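Local atomic coordinates of galectin 2 (Gallus gallus, PDB entry 2YMZ), a protein that probably binds carbohydrate, most likely beta-galactosides as expected of a galectin, through its lectin domain. Residues Q65-F75 and L96-R107. Numbering follows the deposited sequence.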
loop_
_atom_site.group_PDB
_atom_site.type_symbol
_atom_site.label_atom_id
_atom_site.label_comp_id
_atom_site.label_asym_id
_atom_site.label_seq_id
_atom_site.Cartn_x
_atom_site.Cartn_y
_atom_site.Cartn_z
ATOM N N GLN A 65 -4.035 -23.398 9.231
ATOM C CA GLN A 65 -3.374 -24.678 9.046
ATOM C C GLN A 65 -2.313 -24.872 10.105
ATOM O O GLN A 65 -2.400 -24.246 11.154
ATOM C CB GLN A 65 -2.783 -24.781 7.614
ATOM C CG GLN A 65 -3.848 -24.403 6.611
ATOM C CD GLN A 65 -4.790 -25.530 6.395
ATOM O OE1 GLN A 65 -4.406 -26.573 5.831
ATOM N NE2 GLN A 65 -6.040 -25.340 6.813
ATOM N N GLN A 66 -1.386 -25.736 9.840
ATOM C CA GLN A 66 -0.276 -26.021 10.768
ATOM C C GLN A 66 0.835 -24.965 10.652
ATOM O O GLN A 66 1.391 -24.774 9.551
ATOM C CB GLN A 66 0.256 -27.394 10.518
ATOM C CG GLN A 66 1.499 -27.727 11.304
ATOM C CD GLN A 66 1.748 -29.210 11.243
ATOM O OE1 GLN A 66 0.796 -30.009 11.113
ATOM N NE2 GLN A 66 3.022 -29.596 11.288
ATOM N N GLU A 67 1.177 -24.300 11.774
ATOM C CA GLU A 67 2.174 -23.212 11.732
ATOM C C GLU A 67 3.622 -23.698 11.762
ATOM O O GLU A 67 3.937 -24.846 12.217
ATOM C CB GLU A 67 1.835 -22.158 12.841
ATOM C CG GLU A 67 2.577 -22.438 14.191
ATOM C CD GLU A 67 2.149 -23.651 14.920
ATOM O OE1 GLU A 67 1.178 -24.389 14.507
ATOM O OE2 GLU A 67 2.770 -23.872 15.987
ATOM N N GLN A 68 4.547 -22.845 11.292
ATOM C CA GLN A 68 5.968 -23.092 11.383
ATOM C C GLN A 68 6.519 -22.002 12.230
ATOM O O GLN A 68 6.051 -20.878 12.134
ATOM C CB GLN A 68 6.641 -23.088 9.964
ATOM C CG GLN A 68 6.191 -24.323 9.210
ATOM C CD GLN A 68 6.953 -24.509 7.914
ATOM O OE1 GLN A 68 7.854 -23.714 7.580
ATOM N NE2 GLN A 68 6.618 -25.587 7.191
ATOM N N ARG A 69 7.489 -22.321 13.109
ATOM C CA ARG A 69 8.017 -21.353 14.038
ATOM C C ARG A 69 9.520 -21.223 13.762
ATOM O O ARG A 69 10.241 -22.228 13.677
ATOM C CB ARG A 69 7.747 -21.831 15.522
ATOM C CG ARG A 69 6.239 -21.670 15.826
ATOM C CD ARG A 69 5.793 -22.485 17.081
ATOM N NE ARG A 69 4.384 -22.081 17.323
ATOM C CZ ARG A 69 4.083 -20.971 17.972
ATOM N NH1 ARG A 69 5.029 -20.217 18.549
ATOM N NH2 ARG A 69 2.831 -20.565 18.073
ATOM N N ASP A 70 9.982 -19.993 13.639
ATOM C CA ASP A 70 11.426 -19.713 13.509
ATOM C C ASP A 70 11.879 -18.830 14.675
ATOM O O ASP A 70 11.378 -17.724 14.878
ATOM C CB ASP A 70 11.669 -19.088 12.101
ATOM C CG ASP A 70 13.136 -18.847 11.790
ATOM O OD1 ASP A 70 13.975 -18.666 12.694
ATOM O OD2 ASP A 70 13.461 -18.865 10.597
ATOM N N LYS A 71 12.859 -19.346 15.449
ATOM C CA LYS A 71 13.263 -18.697 16.684
ATOM C C LYS A 71 14.372 -17.660 16.454
ATOM O O LYS A 71 14.761 -16.961 17.369
ATOM C CB LYS A 71 13.707 -19.740 17.711
ATOM C CG LYS A 71 12.496 -20.501 18.210
ATOM C CD LYS A 71 11.748 -19.600 19.183
ATOM C CE LYS A 71 12.646 -18.969 20.266
ATOM N NZ LYS A 71 11.913 -18.131 21.273
ATOM N N HIS A 72 14.733 -17.479 15.174
ATOM C CA HIS A 72 15.744 -16.462 14.804
ATOM C C HIS A 72 15.023 -15.132 14.750
ATOM O O HIS A 72 14.420 -14.752 13.714
ATOM C CB HIS A 72 16.397 -16.786 13.432
ATOM C CG HIS A 72 17.599 -15.938 13.141
ATOM N ND1 HIS A 72 18.888 -16.431 13.205
ATOM C CD2 HIS A 72 17.719 -14.613 12.869
ATOM C CE1 HIS A 72 19.747 -15.467 12.920
ATOM N NE2 HIS A 72 19.066 -14.351 12.720
ATOM N N PHE A 73 15.034 -14.400 15.856
ATOM C CA PHE A 73 14.117 -13.254 16.030
ATOM C C PHE A 73 14.940 -12.041 16.433
ATOM O O PHE A 73 15.336 -11.874 17.600
ATOM C CB PHE A 73 13.159 -13.484 17.215
ATOM C CG PHE A 73 12.069 -12.494 17.286
ATOM C CD1 PHE A 73 12.208 -11.298 17.991
ATOM C CD2 PHE A 73 10.866 -12.741 16.628
ATOM C CE1 PHE A 73 11.188 -10.356 18.071
ATOM C CE2 PHE A 73 9.842 -11.790 16.718
ATOM C CZ PHE A 73 9.980 -10.599 17.433
ATOM N N ASN A 74 15.205 -11.225 15.479
ATOM C CA ASN A 74 15.986 -10.004 15.685
ATOM C C ASN A 74 15.128 -8.858 15.182
ATOM O O ASN A 74 15.463 -8.190 14.170
ATOM C CB ASN A 74 17.280 -10.013 14.854
ATOM C CG ASN A 74 18.442 -10.676 15.585
ATOM O OD1 ASN A 74 18.529 -10.629 16.799
ATOM N ND2 ASN A 74 19.287 -11.368 14.842
ATOM N N PHE A 75 14.021 -8.657 15.861
ATOM C CA PHE A 75 13.176 -7.530 15.536
ATOM C C PHE A 75 13.169 -6.771 16.778
ATOM O O PHE A 75 13.216 -7.340 17.885
ATOM C CB PHE A 75 11.742 -7.941 15.160
ATOM C CG PHE A 75 11.569 -8.475 13.729
ATOM C CD1 PHE A 75 11.653 -7.599 12.650
ATOM C CD2 PHE A 75 11.334 -9.819 13.490
ATOM C CE1 PHE A 75 11.456 -8.061 11.317
ATOM C CE2 PHE A 75 11.154 -10.310 12.157
ATOM C CZ PHE A 75 11.189 -9.422 11.089
ATOM N N LEU A 96 15.266 -11.390 6.096
ATOM C CA LEU A 96 15.187 -10.453 7.223
ATOM C C LEU A 96 16.415 -9.542 7.201
ATOM O O LEU A 96 17.437 -9.858 6.562
ATOM C CB LEU A 96 15.108 -11.223 8.537
ATOM C CG LEU A 96 14.110 -12.384 8.725
ATOM C CD1 LEU A 96 14.177 -13.083 10.084
ATOM C CD2 LEU A 96 12.713 -11.884 8.432
ATOM N N PRO A 97 16.357 -8.442 7.952
ATOM C CA PRO A 97 17.483 -7.445 7.957
ATOM C C PRO A 97 18.844 -8.055 8.282
ATOM O O PRO A 97 19.855 -7.719 7.620
ATOM C CB PRO A 97 17.069 -6.501 9.060
ATOM C CG PRO A 97 15.536 -6.522 8.994
ATOM C CD PRO A 97 15.194 -7.975 8.716
ATOM N N ASP A 98 18.884 -8.964 9.261
ATOM C CA ASP A 98 20.163 -9.634 9.579
ATOM C C ASP A 98 20.642 -10.630 8.523
ATOM O O ASP A 98 21.684 -11.215 8.700
ATOM C CB ASP A 98 20.118 -10.283 10.946
ATOM C CG ASP A 98 19.075 -11.388 11.047
ATOM O OD1 ASP A 98 18.562 -11.891 9.993
ATOM O OD2 ASP A 98 18.757 -11.737 12.199
ATOM N N GLY A 99 19.901 -10.815 7.434
ATOM C CA GLY A 99 20.283 -11.798 6.406
ATOM C C GLY A 99 19.736 -13.213 6.630
ATOM O O GLY A 99 19.776 -14.026 5.723
ATOM N N HIS A 100 19.178 -13.509 7.804
ATOM C CA HIS A 100 18.442 -14.750 7.960
ATOM C C HIS A 100 17.273 -14.853 6.944
ATOM O O HIS A 100 16.617 -13.864 6.659
ATOM C CB HIS A 100 17.902 -14.873 9.383
ATOM C CG HIS A 100 17.192 -16.165 9.622
ATOM N ND1 HIS A 100 17.862 -17.373 9.704
ATOM C CD2 HIS A 100 15.872 -16.448 9.806
ATOM C CE1 HIS A 100 16.985 -18.344 9.915
ATOM N NE2 HIS A 100 15.773 -17.809 9.983
ATOM N N GLU A 101 17.004 -16.061 6.453
ATOM C CA GLU A 101 15.892 -16.337 5.538
ATOM C C GLU A 101 14.910 -17.273 6.194
ATOM O O GLU A 101 15.291 -18.306 6.789
ATOM C CB GLU A 101 16.440 -16.968 4.241
ATOM C CG GLU A 101 17.308 -15.971 3.481
ATOM C CD GLU A 101 17.916 -16.578 2.246
ATOM O OE1 GLU A 101 18.046 -17.812 2.217
ATOM O OE2 GLU A 101 18.244 -15.818 1.323
ATOM N N VAL A 102 13.647 -16.871 6.188
ATOM C CA VAL A 102 12.585 -17.753 6.600
ATOM C C VAL A 102 11.963 -18.321 5.364
ATOM O O VAL A 102 11.537 -17.582 4.456
ATOM C CB VAL A 102 11.544 -16.995 7.438
ATOM C CG1 VAL A 102 10.394 -17.941 7.855
ATOM C CG2 VAL A 102 12.229 -16.367 8.631
ATOM N N GLU A 103 11.931 -19.658 5.289
ATOM C CA GLU A 103 11.316 -20.321 4.172
ATOM C C GLU A 103 9.942 -20.922 4.566
ATOM O O GLU A 103 9.760 -21.463 5.658
ATOM C CB GLU A 103 12.310 -21.390 3.704
ATOM C CG GLU A 103 11.974 -22.132 2.451
ATOM C CD GLU A 103 13.125 -23.063 2.030
ATOM O OE1 GLU A 103 14.163 -22.555 1.505
ATOM O OE2 GLU A 103 12.979 -24.297 2.239
ATOM N N PHE A 104 8.950 -20.783 3.738
ATOM C CA PHE A 104 7.608 -21.346 4.007
ATOM C C PHE A 104 7.014 -21.954 2.738
ATOM O O PHE A 104 6.964 -21.281 1.678
ATOM C CB PHE A 104 6.624 -20.241 4.478
ATOM C CG PHE A 104 5.327 -20.769 5.011
ATOM C CD1 PHE A 104 5.316 -21.526 6.216
ATOM C CD2 PHE A 104 4.114 -20.518 4.368
ATOM C CE1 PHE A 104 4.111 -22.008 6.743
ATOM C CE2 PHE A 104 2.909 -21.032 4.867
ATOM C CZ PHE A 104 2.904 -21.786 6.066
ATOM N N PRO A 105 6.489 -23.204 2.829
ATOM C CA PRO A 105 5.998 -23.860 1.619
ATOM C C PRO A 105 4.766 -23.209 1.052
ATOM O O PRO A 105 3.908 -22.685 1.765
ATOM C CB PRO A 105 5.632 -25.275 2.090
ATOM C CG PRO A 105 5.280 -25.081 3.536
ATOM C CD PRO A 105 6.306 -24.086 4.018
ATOM N N ASN A 106 4.733 -23.178 -0.281
ATOM C CA ASN A 106 3.525 -22.777 -0.993
ATOM C C ASN A 106 2.638 -23.978 -1.042
ATOM O O ASN A 106 2.513 -24.626 -2.117
ATOM C CB ASN A 106 3.901 -22.336 -2.459
ATOM C CG ASN A 106 2.721 -21.814 -3.238
ATOM O OD1 ASN A 106 1.635 -21.662 -2.723
ATOM N ND2 ASN A 106 2.942 -21.504 -4.545
ATOM N N ARG A 107 2.042 -24.297 0.115
ATOM C CA ARG A 107 1.261 -25.515 0.338
ATOM C C ARG A 107 0.138 -25.725 -0.616
ATOM O O ARG A 107 -0.125 -26.866 -1.010
ATOM C CB ARG A 107 0.575 -25.427 1.715
ATOM C CG ARG A 107 1.545 -25.482 2.819
ATOM C CD ARG A 107 0.804 -25.171 4.109
ATOM N NE ARG A 107 1.750 -25.555 5.113
ATOM C CZ ARG A 107 1.641 -25.208 6.379
ATOM N NH1 ARG A 107 0.650 -24.414 6.731
ATOM N NH2 ARG A 107 2.562 -25.661 7.235
HETATM O O HOH W 1 16.690 -9.312 11.272
#
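Arg-107 reaches across to the backbone of Gln-66 where two edge strands of the galectin beta-sandwich face each other, strand 63-70 bordering one sheet and strand 101-105 the other. The strand segments run antiparallel with axes 8.8 Å apart, and side chains tie them together. At the first tie the guanidinium grips one carbonyl oxygen end-on: Arg-107 NH1 and NH2 donate to Gln-66 O at 2.9 and 2.7 Å, and the acceptor lies near the guanidinium plane. Phe-104 CZ rests against one face of that guanidinium, toward its rim, and NH1 also hydrogen-bonds Ser-58 OG, so both a face and the edge of the group are engaged. Gln-68, extended beyond CG, sets its amide aslant beside the Phe-104 ring, the two planes 73° apart, with OE1 3.6 Å from Phe-104 CD1 and NE2 against the Pro-105 ring.

Farther along, Asp-70 sends its CG anti to the backbone N (chi1 -176°), pointing the carboxylate across the gap. His-100 NE2 donates almost straight to Asp-70 OD2 at 2.6 Å, on the syn side, while Asp-70 OD1 closes an Asx turn by accepting from the backbone N of His-72. One carboxylate thus shapes its own chain and fixes the opposing imidazole; its charge would probably favour a protonated ring. His-72 slides past His-100 in an offset stack, centroids 4.1 Å apart and planes 6° from parallel, each CB lying over the other's ring. The pattern recurs with the roles exchanged: His-72 now donates, and Asp-98, in the type I turn before strand 101-105, accepts, its OD1 forming a second Asx turn with His-100 N. Asn-74 completes the pairing, for Asp-98 OD2 takes His-72 NE2 from above the carboxylate plane and, through its anti lone pair, Asn-74 ND2 at 2.7 Å.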